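Local structure of isomerase/lactonizing enzyme (Agrobacterium tumefaciens, 1RVK) at residues H75-R78 / E79-W82. The protein is of unknown function but belongs to the enolase superfamily, binds a magnesium ion and probably acts as an isomerase or lactonizing enzyme. Numbering follows the deposited sequence.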
loop_
_atom_site.group_PDB
_atom_site.type_symbol
_atom_site.label_atom_id
_atom_site.label_comp_id
_atom_site.label_asym_id
_atom_site.label_seq_id
_atom_site.Cartn_x
_atom_site.Cartn_y
_atom_site.Cartn_z
ATOM N N HIS A 75 5.253 -18.833 17.900
ATOM C CA HIS A 75 5.000 -17.644 17.082
ATOM C C HIS A 75 6.164 -17.204 16.197
ATOM O O HIS A 75 5.964 -16.475 15.226
ATOM C CB HIS A 75 4.580 -16.460 17.962
ATOM C CG HIS A 75 5.721 -15.788 18.663
ATOM N ND1 HIS A 75 6.269 -16.273 19.833
ATOM C CD2 HIS A 75 6.424 -14.672 18.354
ATOM C CE1 HIS A 75 7.260 -15.484 20.213
ATOM N NE2 HIS A 75 7.375 -14.504 19.333
ATOM N N ARG A 76 7.373 -17.635 16.532
ATOM C CA ARG A 76 8.556 -17.246 15.770
ATOM C C ARG A 76 8.723 -17.999 14.455
ATOM O O ARG A 76 9.555 -17.630 13.631
ATOM C CB ARG A 76 9.813 -17.448 16.622
ATOM C CG ARG A 76 9.819 -16.659 17.922
ATOM C CD ARG A 76 10.982 -17.090 18.797
ATOM N NE ARG A 76 10.891 -18.507 19.138
ATOM C CZ ARG A 76 11.842 -19.189 19.769
ATOM N NH1 ARG A 76 11.669 -20.476 20.040
ATOM N NH2 ARG A 76 12.969 -18.586 20.123
ATOM N N ASP A 77 7.951 -19.063 14.273
ATOM C CA ASP A 77 8.030 -19.868 13.057
ATOM C C ASP A 77 7.190 -19.257 11.944
ATOM O O ASP A 77 6.374 -19.941 11.324
ATOM C CB ASP A 77 7.538 -21.284 13.347
ATOM C CG ASP A 77 8.467 -22.043 14.271
ATOM O OD1 ASP A 77 8.025 -23.063 14.836
ATOM O OD2 ASP A 77 9.638 -21.629 14.424
ATOM N N ARG A 78 7.412 -17.972 11.688
ATOM C CA ARG A 78 6.667 -17.235 10.672
ATOM C C ARG A 78 6.667 -17.859 9.282
ATOM O O ARG A 78 5.655 -17.813 8.583
ATOM C CB ARG A 78 7.190 -15.801 10.588
ATOM C CG ARG A 78 6.970 -14.992 11.860
ATOM C CD ARG A 78 7.436 -13.561 11.671
ATOM N NE ARG A 78 8.880 -13.476 11.487
ATOM C CZ ARG A 78 9.766 -13.489 12.477
ATOM N NH1 ARG A 78 11.063 -13.413 12.207
ATOM N NH2 ARG A 78 9.359 -13.561 13.737
ATOM N N GLU A 79 7.793 -18.425 8.865
ATOM C CA GLU A 79 7.843 -19.038 7.545
ATOM C C GLU A 79 6.956 -20.282 7.503
ATOM O O GLU A 79 6.193 -20.474 6.555
ATOM C CB GLU A 79 9.284 -19.402 7.171
ATOM C CG GLU A 79 9.446 -19.934 5.747
ATOM C CD GLU A 79 9.047 -18.925 4.677
ATOM O OE1 GLU A 79 8.871 -17.731 5.000
ATOM O OE2 GLU A 79 8.922 -19.329 3.500
ATOM N N ARG A 80 7.043 -21.122 8.532
ATOM C CA ARG A 80 6.225 -22.330 8.572
ATOM C C ARG A 80 4.744 -21.987 8.652
ATOM O O ARG A 80 3.920 -22.610 7.985
ATOM C CB ARG A 80 6.607 -23.206 9.770
ATOM C CG ARG A 80 5.736 -24.459 9.915
ATOM C CD ARG A 80 6.321 -25.428 10.933
ATOM N NE ARG A 80 6.377 -24.872 12.283
ATOM C CZ ARG A 80 5.329 -24.751 13.093
ATOM N NH1 ARG A 80 4.125 -25.146 12.695
ATOM N NH2 ARG A 80 5.486 -24.242 14.308
ATOM N N LEU A 81 4.405 -20.987 9.458
ATOM C CA LEU A 81 3.008 -20.601 9.608
ATOM C C LEU A 81 2.451 -19.950 8.342
ATOM O O LEU A 81 1.303 -20.196 7.966
ATOM C CB LEU A 81 2.846 -19.675 10.819
ATOM C CG LEU A 81 3.259 -20.334 12.144
ATOM C CD1 LEU A 81 3.131 -19.342 13.292
ATOM C CD2 LEU A 81 2.387 -21.547 12.399
ATOM N N TRP A 82 3.264 -19.134 7.676
ATOM C CA TRP A 82 2.811 -18.485 6.449
ATOM C C TRP A 82 2.581 -19.548 5.385
ATOM O O TRP A 82 1.573 -19.529 4.681
ATOM C CB TRP A 82 3.852 -17.483 5.937
ATOM C CG TRP A 82 3.333 -16.628 4.818
ATOM C CD1 TRP A 82 2.644 -15.453 4.931
ATOM C CD2 TRP A 82 3.404 -16.916 3.417
ATOM N NE1 TRP A 82 2.278 -14.993 3.687
ATOM C CE2 TRP A 82 2.732 -15.872 2.739
ATOM C CE3 TRP A 82 3.969 -17.958 2.666
ATOM C CZ2 TRP A 82 2.606 -15.841 1.346
ATOM C CZ3 TRP A 82 3.842 -17.927 1.277
ATOM C CH2 TRP A 82 3.165 -16.873 0.635
#
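Asp77 and Leu81 are joined by the first backbone bond of helix 78-89, Leu81 N to Asp77 O at 2.9 Å, and Trp82 N to Arg78 O repeats the i to i+4 pattern one residue on. This is a helix N-terminus in the N-terminal domain of an enolase-superfamily protein, with Asp77 at the N-cap and at the centre of an inverse gamma turn that leads out of the preceding loop. Its carboxylate makes no capping bond. Instead it reaches one turn along the helix to Arg80: OD1 accepts from NH2 at 2.8 Å in a nearly straight salt bridge (N-H...O 165°), using the anti lone pair. The guanidinium meets this oxygen at its edge, almost in plane, while the two flat groups stand 73° apart. Arg80 leaves the helix with CG anti to its backbone N (chi1 177°), and a bend at chi3 turns the guanidinium back toward Asp77. The same NH2 also pairs with Glu73, so two carboxylates probably help fix the rotation of the group. Leu81 is buried and lies against the turn, its CG 3.2 Å from Asp77 O. On other sides of the helix start, Arg78 makes a cation-pi contact with Trp109 of helix 98-116, and Glu79 forms a salt bridge with Lys294 of helix 289-301. The indole of Trp82 extends away toward helices 98-116 and 263-272 and donates from NE1 to Gly287 O; its CB stays behind, 3.2 Å from Arg78 O.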